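Local coordinates for protein CDP-4-keto-6-deoxy-D-glucose-3-dehydrase (Yersinia pseudotuberculosis, PDB 3BB8) that probably carries out the dehydration of CDP-4-keto-6-deoxy-D-glucose at C3, with a pyridoxal 5'-phosphate cofactor, within an aspartate aminotransferase fold, at residues A[320-331]-A[426-435]; A[358-366]-A[403-411]. The protein carries 1 engineered substitution. One frame throughout, in Å; residues are numbered along the deposited sequence.

In the fold
Both contacts belong to the small antiparallel sheet of strands 331-332, 347-351 and 408-411 and the helices packed on it, on the same side of the chain's centre, with their own centres 14 Å apart. Contact 1 is partly buried: helix 419-432 and the turn after it rest on the end of helix 293-323 and the loop leading to strand 331-332, almost wholly through apolar and aromatic groups. Contact 2 is buried and polar at its heart, one arginine of helix 359-368 binding backbone carbonyls where helix 399-407 runs into strand 408-411. The two meet where Phe432 and Lys428 touch Phe365 and where Phe432 touches Leu362.

Contact 1: A[320-331]-A[426-435]; sequences LKDALQSCADFI and VSKFEEFFGL
Phe330 and Phe433 both carry CG anti to their own carbonyl carbon (chi1 -55° and -67°), which lays the rings beside each other, nearly parallel at 14° but offset, with centroids 4.6 Å apart and little overlap. What sits over the Phe433 face is the CB of Phe330, a CH-pi contact 3.6 Å from the ring centroid; the neighbouring Phe432 puts its CD2 over the opposite face. Ile331 adds its CG2 methyl, 3.8 Å from Phe433 CZ, and Leu435 CD2 comes to the edge of the Phe330 ring.

Farther up helix 419-432, Val426 CG2 makes its closest contacts to Leu324 CD1 (3.4 Å) and Ala323 CB (3.5 Å) and also reaches Leu320 CD1. Between these two patches Cys327 SG lies 3.5 Å from Leu435 CD1 and 4.1 Å from Phe429 CB. The one hydrogen bond across the contact is at the exposed side: Ser326 OG donates to Glu430 OE1 at 3.2 Å, on the anti lone pair, reached by a Glu430 chain extended beyond CG.

Here the C-terminal helix docks on the end of the long helix 293-323 and the turn into strand 331-332. Phe330, Phe432 and Phe433 also line the pocket of a bound benzamidine, probably a crystallisation additive. With a lone serine-carboxylate bond at the margin, the chemistry implies that apolar burial, more than polar pairing, holds the two pieces together.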
# COMPACT_ATOMS: atom_id res chain seq x y z
N LEU A 320 -15.96 10.41 31.21
CA LEU A 320 -16.15 11.66 30.49
C LEU A 320 -17.61 12.02 30.25
O LEU A 320 -18.01 13.16 30.49
CB LEU A 320 -15.41 11.61 29.15
CG LEU A 320 -15.38 12.91 28.34
CD1 LEU A 320 -14.72 14.02 29.16
CD2 LEU A 320 -14.61 12.66 27.05
N LYS A 321 -18.40 11.06 29.78
CA LYS A 321 -19.81 11.31 29.51
C LYS A 321 -20.60 11.64 30.78
O LYS A 321 -21.51 12.47 30.75
CB LYS A 321 -20.47 10.12 28.82
CG LYS A 321 -21.92 10.39 28.44
CD LYS A 321 -22.64 9.16 27.94
CE LYS A 321 -24.09 9.46 27.66
NZ LYS A 321 -24.86 8.26 27.28
N ASP A 322 -20.26 10.97 31.87
CA ASP A 322 -20.94 11.21 33.14
C ASP A 322 -20.67 12.65 33.55
O ASP A 322 -21.58 13.41 33.85
CB ASP A 322 -20.42 10.26 34.21
CG ASP A 322 -21.04 10.51 35.57
OD1 ASP A 322 -22.26 10.27 35.71
OD2 ASP A 322 -20.32 10.97 36.48
N ALA A 323 -19.39 13.01 33.56
CA ALA A 323 -18.96 14.34 33.91
C ALA A 323 -19.57 15.43 33.01
O ALA A 323 -19.98 16.49 33.49
CB ALA A 323 -17.46 14.42 33.87
N LEU A 324 -19.63 15.15 31.71
CA LEU A 324 -20.16 16.10 30.73
C LEU A 324 -21.68 16.19 30.71
O LEU A 324 -22.26 16.95 29.93
CB LEU A 324 -19.66 15.72 29.33
CG LEU A 324 -18.73 16.68 28.59
CD1 LEU A 324 -17.76 17.33 29.53
CD2 LEU A 324 -17.99 15.89 27.50
N GLN A 325 -22.34 15.42 31.56
CA GLN A 325 -23.79 15.46 31.58
C GLN A 325 -24.27 16.84 32.05
O GLN A 325 -25.44 17.19 31.89
CB GLN A 325 -24.33 14.38 32.51
CG GLN A 325 -25.74 13.95 32.17
CD GLN A 325 -25.75 12.88 31.10
OE1 GLN A 325 -26.80 12.57 30.53
NE2 GLN A 325 -24.60 12.28 30.85
N SER A 326 -23.36 17.61 32.62
CA SER A 326 -23.68 18.94 33.13
C SER A 326 -23.93 19.95 32.02
O SER A 326 -24.45 21.04 32.27
CB SER A 326 -22.55 19.43 34.01
OG SER A 326 -21.35 19.52 33.27
N CYS A 327 -23.56 19.59 30.79
CA CYS A 327 -23.74 20.48 29.66
C CYS A 327 -24.85 20.00 28.73
O CYS A 327 -25.07 20.57 27.68
CB CYS A 327 -22.44 20.59 28.87
SG CYS A 327 -21.03 21.05 29.88
N ALA A 328 -25.57 18.96 29.15
CA ALA A 328 -26.64 18.40 28.33
C ALA A 328 -27.57 19.41 27.65
O ALA A 328 -28.22 19.08 26.66
CB ALA A 328 -27.45 17.42 29.16
N ASP A 329 -27.63 20.64 28.17
CA ASP A 329 -28.51 21.66 27.57
C ASP A 329 -27.94 22.29 26.30
O ASP A 329 -28.68 22.81 25.47
CB ASP A 329 -28.79 22.80 28.56
CG ASP A 329 -29.79 22.41 29.64
OD1 ASP A 329 -30.73 21.64 29.35
OD2 ASP A 329 -29.62 22.90 30.78
N PHE A 330 -26.62 22.24 26.15
CA PHE A 330 -25.95 22.82 25.00
C PHE A 330 -25.41 21.80 24.00
O PHE A 330 -25.31 22.09 22.81
CB PHE A 330 -24.82 23.72 25.48
CG PHE A 330 -25.27 24.77 26.45
CD1 PHE A 330 -26.16 25.76 26.05
CD2 PHE A 330 -24.85 24.74 27.78
CE1 PHE A 330 -26.64 26.71 26.95
CE2 PHE A 330 -25.32 25.68 28.69
CZ PHE A 330 -26.21 26.67 28.28
N ILE A 331 -25.05 20.62 24.49
CA ILE A 331 -24.50 19.59 23.63
C ILE A 331 -25.16 18.24 23.84
O ILE A 331 -25.56 17.89 24.95
CB ILE A 331 -22.97 19.47 23.83
CG1 ILE A 331 -22.61 19.25 25.30
CG2 ILE A 331 -22.29 20.76 23.39
CD1 ILE A 331 -22.67 17.83 25.74
N VAL A 426 -13.35 18.54 30.91
CA VAL A 426 -14.68 18.83 31.44
C VAL A 426 -14.78 20.25 32.01
O VAL A 426 -15.79 20.92 31.83
CB VAL A 426 -15.08 17.81 32.53
CG1 VAL A 426 -16.29 18.31 33.31
CG2 VAL A 426 -15.43 16.48 31.89
N SER A 427 -13.74 20.70 32.70
CA SER A 427 -13.77 22.03 33.29
C SER A 427 -13.80 23.08 32.18
O SER A 427 -14.37 24.16 32.35
CB SER A 427 -12.56 22.26 34.21
OG SER A 427 -11.37 22.52 33.47
N LYS A 428 -13.18 22.76 31.05
CA LYS A 428 -13.16 23.69 29.93
C LYS A 428 -14.52 23.78 29.27
O LYS A 428 -14.92 24.85 28.81
CB LYS A 428 -12.08 23.28 28.93
CG LYS A 428 -10.68 23.68 29.37
CD LYS A 428 -10.62 25.17 29.60
CE LYS A 428 -9.26 25.64 30.08
NZ LYS A 428 -9.26 27.12 30.29
N PHE A 429 -15.25 22.67 29.22
CA PHE A 429 -16.58 22.70 28.62
C PHE A 429 -17.48 23.53 29.54
O PHE A 429 -18.26 24.36 29.08
CB PHE A 429 -17.15 21.28 28.48
CG PHE A 429 -16.93 20.67 27.13
CD1 PHE A 429 -15.69 20.15 26.77
CD2 PHE A 429 -17.97 20.60 26.20
CE1 PHE A 429 -15.48 19.57 25.51
CE2 PHE A 429 -17.78 20.03 24.95
CZ PHE A 429 -16.53 19.51 24.60
N GLU A 430 -17.35 23.30 30.84
CA GLU A 430 -18.14 24.03 31.83
C GLU A 430 -17.79 25.51 31.79
O GLU A 430 -18.68 26.35 31.82
CB GLU A 430 -17.90 23.45 33.22
CG GLU A 430 -18.64 22.14 33.43
CD GLU A 430 -18.19 21.39 34.67
OE1 GLU A 430 -18.80 20.34 34.98
OE2 GLU A 430 -17.24 21.84 35.33
N GLU A 431 -16.51 25.83 31.68
CA GLU A 431 -16.08 27.21 31.61
C GLU A 431 -16.61 27.89 30.35
O GLU A 431 -16.89 29.09 30.37
CB GLU A 431 -14.56 27.30 31.57
CG GLU A 431 -14.05 28.73 31.48
CD GLU A 431 -12.55 28.83 31.27
OE1 GLU A 431 -11.81 28.04 31.89
OE2 GLU A 431 -12.12 29.71 30.48
N PHE A 432 -16.74 27.14 29.27
CA PHE A 432 -17.21 27.68 28.00
C PHE A 432 -18.68 28.09 28.03
O PHE A 432 -19.04 29.16 27.55
CB PHE A 432 -17.00 26.65 26.88
CG PHE A 432 -17.44 27.12 25.52
CD1 PHE A 432 -16.62 27.94 24.75
CD2 PHE A 432 -18.68 26.76 25.01
CE1 PHE A 432 -17.03 28.38 23.49
CE2 PHE A 432 -19.10 27.20 23.76
CZ PHE A 432 -18.27 28.01 23.00
N PHE A 433 -19.52 27.22 28.58
CA PHE A 433 -20.95 27.48 28.64
C PHE A 433 -21.34 28.23 29.91
O PHE A 433 -22.53 28.35 30.23
CB PHE A 433 -21.73 26.16 28.53
CG PHE A 433 -21.60 25.49 27.18
CD1 PHE A 433 -22.06 26.12 26.02
CD2 PHE A 433 -21.01 24.24 27.06
CE1 PHE A 433 -21.92 25.52 24.77
CE2 PHE A 433 -20.86 23.62 25.81
CZ PHE A 433 -21.32 24.26 24.66
N GLY A 434 -20.34 28.74 30.62
CA GLY A 434 -20.59 29.47 31.85
C GLY A 434 -21.26 28.67 32.95
O GLY A 434 -21.98 29.23 33.79
N LEU A 435 -21.03 27.36 32.97
CA LEU A 435 -21.63 26.50 33.98
C LEU A 435 -20.85 26.50 35.29
O LEU A 435 -21.31 25.93 36.28
CB LEU A 435 -21.75 25.07 33.43
CG LEU A 435 -22.80 24.93 32.33
CD1 LEU A 435 -22.69 23.55 31.67
CD2 LEU A 435 -24.20 25.13 32.92

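Contact 2: A[358-366]-A[403-411]; sequences SRIDLVKFL and RIMNQTFWI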
# COMPACT_ATOMS: atom_id res chain seq x y z
N SER A 358 -21.08 28.92 17.58
CA SER A 358 -20.72 28.03 16.48
C SER A 358 -19.68 26.99 16.87
O SER A 358 -18.87 27.21 17.76
CB SER A 358 -20.18 28.83 15.30
OG SER A 358 -21.23 29.21 14.43
N ARG A 359 -19.71 25.85 16.17
CA ARG A 359 -18.74 24.78 16.41
C ARG A 359 -17.37 25.44 16.29
O ARG A 359 -16.45 25.13 17.05
CB ARG A 359 -18.91 23.68 15.36
CG ARG A 359 -18.04 22.45 15.57
CD ARG A 359 -18.37 21.35 14.55
NE ARG A 359 -18.18 21.80 13.18
CZ ARG A 359 -18.47 21.09 12.09
NH1 ARG A 359 -18.97 19.87 12.21
NH2 ARG A 359 -18.27 21.61 10.89
N ILE A 360 -17.25 26.36 15.34
CA ILE A 360 -16.00 27.09 15.11
C ILE A 360 -15.53 27.74 16.41
O ILE A 360 -14.34 27.70 16.75
CB ILE A 360 -16.17 28.23 14.06
CG1 ILE A 360 -16.51 27.66 12.68
CG2 ILE A 360 -14.90 29.06 13.97
CD1 ILE A 360 -15.38 26.84 12.07
N ASP A 361 -16.47 28.36 17.14
CA ASP A 361 -16.14 29.02 18.40
C ASP A 361 -15.65 28.00 19.42
O ASP A 361 -14.59 28.17 20.03
CB ASP A 361 -17.35 29.75 18.99
CG ASP A 361 -17.92 30.80 18.06
OD1 ASP A 361 -17.12 31.54 17.44
OD2 ASP A 361 -19.17 30.89 17.95
N LEU A 362 -16.42 26.93 19.59
CA LEU A 362 -16.08 25.88 20.53
C LEU A 362 -14.72 25.26 20.20
O LEU A 362 -13.84 25.19 21.06
CB LEU A 362 -17.19 24.81 20.53
CG LEU A 362 -17.14 23.72 21.61
CD1 LEU A 362 -16.96 24.35 22.98
CD2 LEU A 362 -18.42 22.90 21.57
N VAL A 363 -14.53 24.83 18.95
CA VAL A 363 -13.25 24.23 18.56
C VAL A 363 -12.11 25.21 18.84
O VAL A 363 -11.11 24.87 19.47
CB VAL A 363 -13.23 23.86 17.06
CG1 VAL A 363 -11.82 23.48 16.64
CG2 VAL A 363 -14.19 22.71 16.79
N LYS A 364 -12.27 26.44 18.37
CA LYS A 364 -11.25 27.46 18.56
C LYS A 364 -10.96 27.66 20.04
O LYS A 364 -9.81 27.86 20.43
CB LYS A 364 -11.71 28.78 17.94
CG LYS A 364 -10.65 29.87 17.97
CD LYS A 364 -11.16 31.12 17.26
CE LYS A 364 -11.46 30.84 15.79
NZ LYS A 364 -10.24 30.45 15.02
N PHE A 365 -12.00 27.59 20.87
CA PHE A 365 -11.85 27.76 22.31
C PHE A 365 -11.07 26.59 22.91
O PHE A 365 -10.09 26.78 23.63
CB PHE A 365 -13.22 27.86 22.99
CG PHE A 365 -13.15 27.97 24.49
CD1 PHE A 365 -12.82 29.18 25.10
CD2 PHE A 365 -13.41 26.86 25.29
CE1 PHE A 365 -12.74 29.28 26.49
CE2 PHE A 365 -13.33 26.96 26.69
CZ PHE A 365 -13.00 28.17 27.28
N LEU A 366 -11.51 25.38 22.59
CA LEU A 366 -10.85 24.17 23.08
C LEU A 366 -9.42 24.09 22.58
O LEU A 366 -8.51 23.67 23.30
CB LEU A 366 -11.64 22.94 22.63
CG LEU A 366 -13.03 22.86 23.26
CD1 LEU A 366 -13.82 21.71 22.66
CD2 LEU A 366 -12.87 22.68 24.75
N ARG A 403 -26.26 17.65 9.42
CA ARG A 403 -26.16 18.18 10.77
C ARG A 403 -24.80 17.80 11.35
O ARG A 403 -24.17 18.60 12.05
CB ARG A 403 -27.28 17.61 11.66
CG ARG A 403 -27.55 18.47 12.88
CD ARG A 403 -28.47 17.78 13.86
NE ARG A 403 -28.58 18.55 15.09
CZ ARG A 403 -28.87 18.03 16.28
NH1 ARG A 403 -29.06 16.72 16.40
NH2 ARG A 403 -28.95 18.82 17.35
N ILE A 404 -24.33 16.60 11.02
CA ILE A 404 -23.04 16.14 11.53
C ILE A 404 -21.94 16.96 10.90
O ILE A 404 -20.99 17.36 11.56
CB ILE A 404 -22.82 14.64 11.22
CG1 ILE A 404 -23.81 13.79 12.03
CG2 ILE A 404 -21.39 14.24 11.56
CD1 ILE A 404 -23.69 12.30 11.79
N MET A 405 -22.07 17.21 9.60
CA MET A 405 -21.08 17.99 8.88
C MET A 405 -20.94 19.38 9.48
O MET A 405 -19.84 19.91 9.57
CB MET A 405 -21.47 18.11 7.40
CG MET A 405 -20.53 18.98 6.58
SD MET A 405 -21.19 19.33 4.94
CE MET A 405 -22.66 20.25 5.39
N ASN A 406 -22.07 19.94 9.91
CA ASN A 406 -22.07 21.29 10.49
C ASN A 406 -21.92 21.41 11.99
O ASN A 406 -21.26 22.32 12.47
CB ASN A 406 -23.36 22.03 10.12
CG ASN A 406 -23.47 22.33 8.66
OD1 ASN A 406 -22.63 23.03 8.10
ND2 ASN A 406 -24.51 21.79 8.02
N GLN A 407 -22.54 20.49 12.73
CA GLN A 407 -22.54 20.59 14.19
C GLN A 407 -21.81 19.55 15.03
O GLN A 407 -21.71 19.71 16.25
CB GLN A 407 -23.99 20.65 14.65
CG GLN A 407 -24.82 21.73 13.96
CD GLN A 407 -24.43 23.12 14.42
OE1 GLN A 407 -24.51 23.43 15.61
NE2 GLN A 407 -24.01 23.96 13.49
N THR A 408 -21.29 18.50 14.40
CA THR A 408 -20.62 17.45 15.17
C THR A 408 -19.10 17.52 15.18
O THR A 408 -18.47 18.10 14.30
CB THR A 408 -21.05 16.06 14.65
OG1 THR A 408 -22.48 16.00 14.65
CG2 THR A 408 -20.51 14.95 15.54
N PHE A 409 -18.51 16.93 16.21
CA PHE A 409 -17.07 16.87 16.36
C PHE A 409 -16.80 15.85 17.46
O PHE A 409 -17.72 15.46 18.18
CB PHE A 409 -16.52 18.25 16.72
CG PHE A 409 -16.80 18.68 18.13
CD1 PHE A 409 -15.88 18.45 19.15
CD2 PHE A 409 -18.00 19.32 18.45
CE1 PHE A 409 -16.14 18.85 20.47
CE2 PHE A 409 -18.27 19.72 19.76
CZ PHE A 409 -17.33 19.48 20.77
N TRP A 410 -15.56 15.39 17.59
CA TRP A 410 -15.25 14.43 18.64
C TRP A 410 -13.96 14.75 19.35
O TRP A 410 -13.10 15.45 18.80
CB TRP A 410 -15.20 12.99 18.09
CG TRP A 410 -14.26 12.75 16.93
CD1 TRP A 410 -14.50 13.01 15.61
CD2 TRP A 410 -12.95 12.16 16.99
NE1 TRP A 410 -13.42 12.61 14.85
CE2 TRP A 410 -12.46 12.09 15.67
CE3 TRP A 410 -12.15 11.68 18.04
CZ2 TRP A 410 -11.21 11.56 15.36
CZ3 TRP A 410 -10.90 11.15 17.73
CH2 TRP A 410 -10.44 11.09 16.40
N ILE A 411 -13.81 14.25 20.57
CA ILE A 411 -12.58 14.43 21.33
C ILE A 411 -12.09 13.10 21.90
O ILE A 411 -12.62 12.04 21.58
CB ILE A 411 -12.77 15.44 22.48
CG1 ILE A 411 -13.84 14.94 23.46
CG2 ILE A 411 -13.14 16.81 21.93
CD1 ILE A 411 -14.45 16.03 24.31
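Arg359 lays one face of its guanidinium over the carbonyl oxygen of Asn406, which rests against the middle of that face, 3.0 Å off it, where no N-H points at it. The setting is the alpha/beta layer of the small domain in this aspartate aminotransferase fold: helix 359-368 runs beside strand 408-411, their short axes 10.1 Å apart and 17° from parallel, and Arg359 starts the helix level with the end of helix 399-407.

The arginine reaches across with CG anti to the backbone N and a bend at chi3 that turns the head onto the helix end. NH1 and NH2 share the single oxygen of Met405 through two bent bonds, with N-H...O angles of 131° from NH1 and 135° from NH2, and NH2 is the nearer at 2.7 Å. NH1 comes in from above the Met405 carbonyl plane, whereas NH2 lies only slightly tilted from it. NH1 also donates to Thr408 O at 2.8 Å, in the carbonyl plane and on a lone pair. A positive group among carbonyls at a helix C-terminus would probably be favoured by the helix dipole. Tyr276 of the second subunit packs against Arg359, and Pro273 of that subunit against Met405 and Asn406, bringing the dimer partner up to this corner.

Past the arginine the contact turns apolar. Phe409 points toward the helix from the strand, and Leu362 crosses it at about a right angle, while Leu366 CD1 stands 4.3 Å from Phe409 CE1. Phe429 of helix 419-432 also touches this ring. At the closest point on the ring, Leu362 CD2 sits 3.7 Å from both CE2 and CZ of Phe409.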